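Local atomic coordinates of Xyn30D (Paenibacillus barcinonensis, PDB entry 4QB6), a protein that carries a calcium-binding carbohydrate-binding module that holds the glucuronic acid of aldouronic acid, attached to a family 30 glucuronoxylan-specific xylanase. Residues N90-L104 and F119-I133. Sequence-based numbering, arbitrary orientation. Where two conformers were deposited one is given.
With GCU (alpha-D-glucopyranuronic acid), chain B.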
loop_
_atom_site.group_PDB
_atom_site.type_symbol
_atom_site.label_atom_id
_atom_site.label_comp_id
_atom_site.label_asym_id
_atom_site.label_seq_id
_atom_site.Cartn_x
_atom_site.Cartn_y
_atom_site.Cartn_z
ATOM N N ASN A 90 9.992 7.607 -3.620
ATOM C CA ASN A 90 10.071 6.165 -3.372
ATOM C C ASN A 90 8.987 5.796 -2.396
ATOM O O ASN A 90 8.958 6.323 -1.279
ATOM C CB ASN A 90 11.427 5.796 -2.783
ATOM C CG ASN A 90 12.561 6.022 -3.736
ATOM O OD1 ASN A 90 12.397 5.973 -4.928
ATOM N ND2 ASN A 90 13.747 6.299 -3.196
ATOM N N VAL A 91 8.024 4.987 -2.807
ATOM C CA VAL A 91 6.965 4.507 -1.940
ATOM C C VAL A 91 7.229 3.041 -1.684
ATOM O O VAL A 91 7.202 2.232 -2.627
ATOM C CB VAL A 91 5.561 4.736 -2.535
ATOM C CG1 VAL A 91 4.504 4.190 -1.608
ATOM C CG2 VAL A 91 5.335 6.222 -2.815
ATOM N N LYS A 92 7.535 2.708 -0.452
ATOM C CA LYS A 92 7.927 1.370 -0.051
ATOM C C LYS A 92 6.823 0.730 0.742
ATOM O O LYS A 92 6.491 1.177 1.839
ATOM C CB LYS A 92 9.232 1.430 0.737
ATOM C CG LYS A 92 9.713 0.064 1.225
ATOM C CD LYS A 92 11.087 0.144 1.878
ATOM C CE LYS A 92 11.108 0.995 3.113
ATOM N NZ LYS A 92 12.501 1.049 3.657
ATOM N N PHE A 93 6.213 -0.305 0.191
ATOM C CA PHE A 93 5.143 -1.056 0.816
ATOM C C PHE A 93 5.722 -2.172 1.641
ATOM O O PHE A 93 6.585 -2.904 1.133
ATOM C CB PHE A 93 4.251 -1.707 -0.260
ATOM C CG PHE A 93 3.587 -0.733 -1.186
ATOM C CD1 PHE A 93 4.215 -0.311 -2.347
ATOM C CD2 PHE A 93 2.333 -0.220 -0.899
ATOM C CE1 PHE A 93 3.590 0.571 -3.189
ATOM C CE2 PHE A 93 1.735 0.687 -1.747
ATOM C CZ PHE A 93 2.375 1.082 -2.887
ATOM N N ARG A 94 5.287 -2.343 2.872
ATOM C CA ARG A 94 5.621 -3.514 3.692
ATOM C C ARG A 94 4.383 -4.379 3.695
ATOM O O ARG A 94 3.295 -3.922 4.094
ATOM C CB ARG A 94 6.035 -3.129 5.100
ATOM C CG ARG A 94 6.540 -4.324 5.921
ATOM C CD ARG A 94 7.211 -3.859 7.199
ATOM N NE ARG A 94 7.899 -4.946 7.930
ATOM C CZ ARG A 94 7.383 -5.611 8.934
ATOM N NH1 ARG A 94 6.152 -5.403 9.325
ATOM N NH2 ARG A 94 8.095 -6.548 9.565
ATOM N N TYR A 95 4.519 -5.625 3.241
ATOM C CA TYR A 95 3.370 -6.488 2.950
ATOM C C TYR A 95 3.706 -7.939 3.117
ATOM O O TYR A 95 4.888 -8.303 3.116
ATOM C CB TYR A 95 2.867 -6.233 1.502
ATOM C CG TYR A 95 3.760 -6.826 0.436
ATOM C CD1 TYR A 95 4.901 -6.168 -0.018
ATOM C CD2 TYR A 95 3.481 -8.067 -0.114
ATOM C CE1 TYR A 95 5.719 -6.738 -0.971
ATOM C CE2 TYR A 95 4.292 -8.629 -1.071
ATOM C CZ TYR A 95 5.414 -7.974 -1.475
ATOM O OH TYR A 95 6.246 -8.526 -2.456
ATOM N N ALA A 96 2.686 -8.782 3.203
ATOM C CA ALA A 96 2.885 -10.226 3.265
ATOM C C ALA A 96 2.011 -10.864 2.233
ATOM O O ALA A 96 0.886 -10.421 1.975
ATOM C CB ALA A 96 2.575 -10.742 4.659
ATOM N N LEU A 97 2.505 -11.921 1.623
ATOM C CA LEU A 97 1.760 -12.640 0.578
ATOM C C LEU A 97 2.256 -14.076 0.545
ATOM O O LEU A 97 3.378 -14.312 0.091
ATOM C CB LEU A 97 1.934 -11.926 -0.772
ATOM C CG LEU A 97 1.284 -12.574 -1.986
ATOM C CD1 LEU A 97 -0.167 -12.928 -1.745
ATOM C CD2 LEU A 97 1.416 -11.640 -3.180
ATOM N N GLU A 98 1.436 -15.034 0.968
ATOM C CA GLU A 98 1.966 -16.396 1.095
ATOM C C GLU A 98 2.456 -16.988 -0.209
ATOM O O GLU A 98 3.573 -17.498 -0.266
ATOM C CB GLU A 98 0.908 -17.273 1.708
ATOM C CG GLU A 98 1.247 -18.766 1.860
ATOM C CD GLU A 98 0.064 -19.531 2.461
ATOM O OE1 GLU A 98 -0.939 -19.806 1.762
ATOM O OE2 GLU A 98 0.102 -19.826 3.666
ATOM N N SER A 99 1.655 -16.900 -1.259
ATOM C CA SER A 99 2.048 -17.450 -2.552
ATOM C C SER A 99 1.418 -16.662 -3.673
ATOM O O SER A 99 0.407 -15.976 -3.502
ATOM C CB SER A 99 1.652 -18.921 -2.689
ATOM O OG SER A 99 0.245 -19.050 -2.724
ATOM N N GLY A 100 2.037 -16.764 -4.827
ATOM C CA GLY A 100 1.520 -16.122 -6.033
ATOM C C GLY A 100 1.828 -14.651 -6.105
ATOM O O GLY A 100 2.364 -14.073 -5.144
ATOM N N THR A 101 1.458 -14.046 -7.217
ATOM C CA THR A 101 1.605 -12.626 -7.465
ATOM C C THR A 101 0.232 -12.024 -7.503
ATOM O O THR A 101 -0.666 -12.568 -8.124
ATOM C CB THR A 101 2.337 -12.360 -8.776
ATOM O OG1 THR A 101 3.673 -12.873 -8.627
ATOM C CG2 THR A 101 2.401 -10.887 -9.115
ATOM N N ARG A 102 0.052 -10.874 -6.851
ATOM C CA ARG A 102 -1.214 -10.152 -6.856
ATOM C C ARG A 102 -0.962 -8.755 -7.333
ATOM O O ARG A 102 0.036 -8.132 -6.930
ATOM C CB ARG A 102 -1.875 -10.185 -5.490
ATOM C CG ARG A 102 -2.169 -11.599 -5.009
ATOM C CD ARG A 102 -2.934 -11.661 -3.708
ATOM N NE ARG A 102 -3.243 -13.035 -3.352
ATOM C CZ ARG A 102 -3.986 -13.388 -2.315
ATOM N NH1 ARG A 102 -4.504 -12.493 -1.522
ATOM N NH2 ARG A 102 -4.248 -14.666 -2.068
ATOM N N ASN A 103 -1.838 -8.251 -8.186
ATOM C CA ASN A 103 -1.631 -6.961 -8.849
ATOM C C ASN A 103 -2.531 -5.901 -8.285
ATOM O O ASN A 103 -3.672 -6.175 -7.920
ATOM C CB ASN A 103 -1.851 -7.105 -10.353
ATOM C CG ASN A 103 -1.194 -8.344 -10.912
ATOM O OD1 ASN A 103 -1.877 -9.196 -11.490
ATOM N ND2 ASN A 103 0.111 -8.490 -10.726
ATOM N N LEU A 104 -2.013 -4.688 -8.183
ATOM C CA LEU A 104 -2.819 -3.556 -7.701
ATOM C C LEU A 104 -2.731 -2.381 -8.641
ATOM O O LEU A 104 -1.626 -2.051 -9.117
ATOM C CB LEU A 104 -2.396 -3.076 -6.303
ATOM C CG LEU A 104 -2.355 -4.092 -5.175
ATOM C CD1 LEU A 104 -1.874 -3.469 -3.884
ATOM C CD2 LEU A 104 -3.731 -4.690 -4.928
ATOM N N PHE A 119 2.757 -7.422 -6.966
ATOM C CA PHE A 119 3.333 -7.699 -5.648
ATOM C C PHE A 119 3.597 -9.198 -5.643
ATOM O O PHE A 119 2.680 -10.006 -5.698
ATOM C CB PHE A 119 2.343 -7.320 -4.542
ATOM C CG PHE A 119 2.233 -5.843 -4.330
ATOM C CD1 PHE A 119 1.632 -5.017 -5.283
ATOM C CD2 PHE A 119 2.771 -5.243 -3.180
ATOM C CE1 PHE A 119 1.570 -3.643 -5.093
ATOM C CE2 PHE A 119 2.684 -3.890 -3.008
ATOM C CZ PHE A 119 2.097 -3.102 -3.943
ATOM N N THR A 120 4.871 -9.561 -5.521
ATOM C CA THR A 120 5.286 -10.938 -5.583
ATOM C C THR A 120 5.277 -11.583 -4.210
ATOM O O THR A 120 5.305 -10.905 -3.163
ATOM C CB THR A 120 6.646 -11.090 -6.266
ATOM O OG1 THR A 120 7.627 -10.391 -5.508
ATOM C CG2 THR A 120 6.604 -10.607 -7.666
ATOM N N GLU A 121 5.192 -12.904 -4.162
ATOM C CA GLU A 121 5.009 -13.557 -2.875
ATOM C C GLU A 121 6.192 -13.292 -1.942
ATOM O O GLU A 121 7.317 -12.992 -2.354
ATOM C CB GLU A 121 4.763 -15.069 -3.019
ATOM C CG GLU A 121 5.952 -15.837 -3.587
ATOM C CD GLU A 121 5.685 -17.326 -3.732
ATOM O OE1 GLU A 121 4.808 -17.711 -4.537
ATOM O OE2 GLU A 121 6.388 -18.114 -3.071
ATOM N N THR A 122 5.885 -13.395 -0.660
ATOM C CA THR A 122 6.884 -13.365 0.397
ATOM C C THR A 122 7.082 -14.765 0.975
ATOM O O THR A 122 8.059 -14.958 1.705
ATOM C CB THR A 122 6.488 -12.376 1.508
ATOM O OG1 THR A 122 5.321 -12.856 2.170
ATOM C CG2 THR A 122 6.314 -10.977 0.984
ATOM N N GLY A 123 6.196 -15.717 0.720
ATOM C CA GLY A 123 6.378 -17.110 1.175
ATOM C C GLY A 123 5.534 -17.536 2.348
ATOM O O GLY A 123 5.310 -18.734 2.589
ATOM N N SER A 124 5.064 -16.537 3.102
ATOM C CA SER A 124 4.315 -16.756 4.331
ATOM C C SER A 124 3.464 -15.534 4.649
ATOM O O SER A 124 3.886 -14.410 4.401
ATOM C CB SER A 124 5.252 -17.014 5.516
ATOM O OG SER A 124 4.484 -17.056 6.705
ATOM N N TRP A 125 2.307 -15.744 5.273
ATOM C CA TRP A 125 1.539 -14.612 5.733
ATOM C C TRP A 125 2.195 -13.887 6.904
ATOM O O TRP A 125 1.788 -12.795 7.260
ATOM C CB TRP A 125 0.097 -14.969 6.088
ATOM C CG TRP A 125 -0.710 -15.452 4.940
ATOM C CD1 TRP A 125 -1.253 -16.685 4.793
ATOM C CD2 TRP A 125 -1.106 -14.681 3.790
ATOM N NE1 TRP A 125 -1.942 -16.734 3.591
ATOM C CE2 TRP A 125 -1.868 -15.523 2.970
ATOM C CE3 TRP A 125 -0.866 -13.372 3.365
ATOM C CZ2 TRP A 125 -2.387 -15.100 1.749
ATOM C CZ3 TRP A 125 -1.412 -12.956 2.180
ATOM C CH2 TRP A 125 -2.141 -13.834 1.373
ATOM N N SER A 126 3.249 -14.490 7.487
ATOM C CA SER A 126 4.037 -13.768 8.500
ATOM C C SER A 126 5.455 -13.444 8.048
ATOM O O SER A 126 6.295 -13.072 8.859
ATOM C CB SER A 126 3.991 -14.443 9.873
ATOM O OG SER A 126 4.749 -15.632 9.924
ATOM N N THR A 127 5.701 -13.521 6.745
ATOM C CA THR A 127 6.933 -12.982 6.159
ATOM C C THR A 127 6.564 -11.641 5.544
ATOM O O THR A 127 5.826 -11.572 4.539
ATOM C CB THR A 127 7.564 -13.867 5.103
ATOM O OG1 THR A 127 7.916 -15.104 5.739
ATOM C CG2 THR A 127 8.799 -13.213 4.507
ATOM N N TRP A 128 7.077 -10.577 6.125
ATOM C CA TRP A 128 6.801 -9.220 5.684
ATOM C C TRP A 128 7.922 -8.761 4.796
ATOM O O TRP A 128 9.053 -8.566 5.260
ATOM C CB TRP A 128 6.631 -8.304 6.888
ATOM C CG TRP A 128 5.482 -8.717 7.741
ATOM C CD1 TRP A 128 5.534 -9.532 8.826
ATOM C CD2 TRP A 128 4.091 -8.404 7.543
ATOM N NE1 TRP A 128 4.268 -9.715 9.331
ATOM C CE2 TRP A 128 3.363 -9.020 8.571
ATOM C CE3 TRP A 128 3.396 -7.621 6.608
ATOM C CZ2 TRP A 128 1.985 -8.924 8.665
ATOM C CZ3 TRP A 128 2.033 -7.548 6.698
ATOM C CH2 TRP A 128 1.353 -8.156 7.733
ATOM N N GLY A 129 7.635 -8.641 3.512
ATOM C CA GLY A 129 8.586 -8.159 2.535
ATOM C C GLY A 129 8.340 -6.723 2.180
ATOM O O GLY A 129 7.420 -6.070 2.688
ATOM N N GLU A 130 9.147 -6.210 1.285
ATOM C CA GLU A 130 9.079 -4.827 0.848
ATOM C C GLU A 130 9.066 -4.745 -0.650
ATOM O O GLU A 130 9.707 -5.556 -1.347
ATOM C CB GLU A 130 10.261 -4.024 1.437
ATOM C CG GLU A 130 10.132 -3.869 2.952
ATOM C CD GLU A 130 11.252 -3.115 3.654
ATOM O OE1 GLU A 130 12.330 -2.951 3.061
ATOM O OE2 GLU A 130 11.027 -2.728 4.827
ATOM N N LYS A 131 8.350 -3.770 -1.156
ATOM C CA LYS A 131 8.362 -3.453 -2.574
ATOM C C LYS A 131 8.366 -1.975 -2.700
ATOM O O LYS A 131 7.550 -1.283 -2.045
ATOM C CB LYS A 131 7.132 -4.001 -3.242
ATOM C CG LYS A 131 6.973 -3.543 -4.675
ATOM C CD LYS A 131 5.672 -4.056 -5.251
ATOM C CE LYS A 131 5.280 -3.282 -6.478
ATOM N NZ LYS A 131 6.153 -3.629 -7.606
ATOM N N THR A 132 9.237 -1.430 -3.535
ATOM C CA THR A 132 9.332 0.023 -3.722
ATOM C C THR A 132 8.955 0.400 -5.115
ATOM O O THR A 132 9.416 -0.243 -6.082
ATOM C CB THR A 132 10.758 0.514 -3.421
ATOM O OG1 THR A 132 11.070 0.216 -2.066
ATOM C CG2 THR A 132 10.890 2.014 -3.587
ATOM N N ILE A 133 8.084 1.389 -5.246
ATOM C CA ILE A 133 7.757 1.978 -6.532
ATOM C C ILE A 133 8.269 3.419 -6.534
ATOM O O ILE A 133 8.466 4.033 -5.473
ATOM C CB ILE A 133 6.254 1.955 -6.814
ATOM C CG1 ILE A 133 5.485 2.777 -5.798
ATOM C CG2 ILE A 133 5.707 0.529 -6.828
ATOM C CD1 ILE A 133 3.989 2.894 -6.035
HETATM C C1 GCU B . -5.978 -16.140 4.294
HETATM C C2 GCU B . -5.284 -15.231 5.276
HETATM C C3 GCU B . -5.593 -13.774 5.012
HETATM C C4 GCU B . -5.307 -13.445 3.487
HETATM C C5 GCU B . -6.132 -14.391 2.635
HETATM C C6 GCU B . -5.946 -14.178 1.190
HETATM O O2 GCU B . -5.590 -15.641 6.633
HETATM O O3 GCU B . -4.840 -12.861 5.805
HETATM O O4 GCU B . -5.773 -12.104 3.225
HETATM O O5 GCU B . -5.685 -15.688 2.974
HETATM O O6A GCU B . -6.166 -13.052 0.721
HETATM O O6B GCU B . -5.585 -15.104 0.476
HETATM O O HOH W 1 10.496 -4.904 6.629
HETATM O O HOH W 2 7.016 -7.562 -5.356
HETATM O O HOH W 3 8.903 -8.740 -1.330
HETATM O O HOH W 4 1.514 -18.241 6.421
HETATM O O HOH W 5 -3.656 -19.037 2.823
HETATM O O HOH W 6 5.122 -14.352 -6.788
#
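Trp125 lies between protein and sugar: Glu98 CB packs over one face of its indole, 3.6 Å from the centroid of the five-membered ring in a CH-pi contact, and C4 of the glucuronic acid lies over the opposite face. At the ring edge, water 5 links Trp125 NE1 to Glu98 OE1. Trp128 has Ala96 CB on one face; the Arg94 guanidinium lies flat over Trp128 CB and brings NH1 over the rim of the opposite face, planes 15° apart, and also forms a salt bridge with Asp157, a calcium ligand. Phe119 drives its edge into the faces of two neighbours, Phe93 and Tyr95, in T-shaped pairs, each with centroids 5.2 Å apart. The Tyr95 torsion (chi1 75°) sets the ring face against the Phe119 edge and places OH to donate to Thr120 O at 2.7 Å. Antiparallel pairing joins 91-95 to 129-133, and beyond it Leu97 O accepts from both Thr122 N and Gly123 N. Leu97 N gives a nearly straight bond (173°) to Thr122 OG1, which in turn donates to Thr127 O. Arg102, extended from CG to NE, meets the uronate carboxylate with two bonds, NH1 to O6A at 2.8 Å and NH2 to O6B at 2.9 Å. The Trp125 platform and the two-pronged grip of Arg102, together with Tyr57 and Asn155, which also bond the sugar, belong to the uronic-acid pocket in the loops at one end of this CBM35 beta-sandwich.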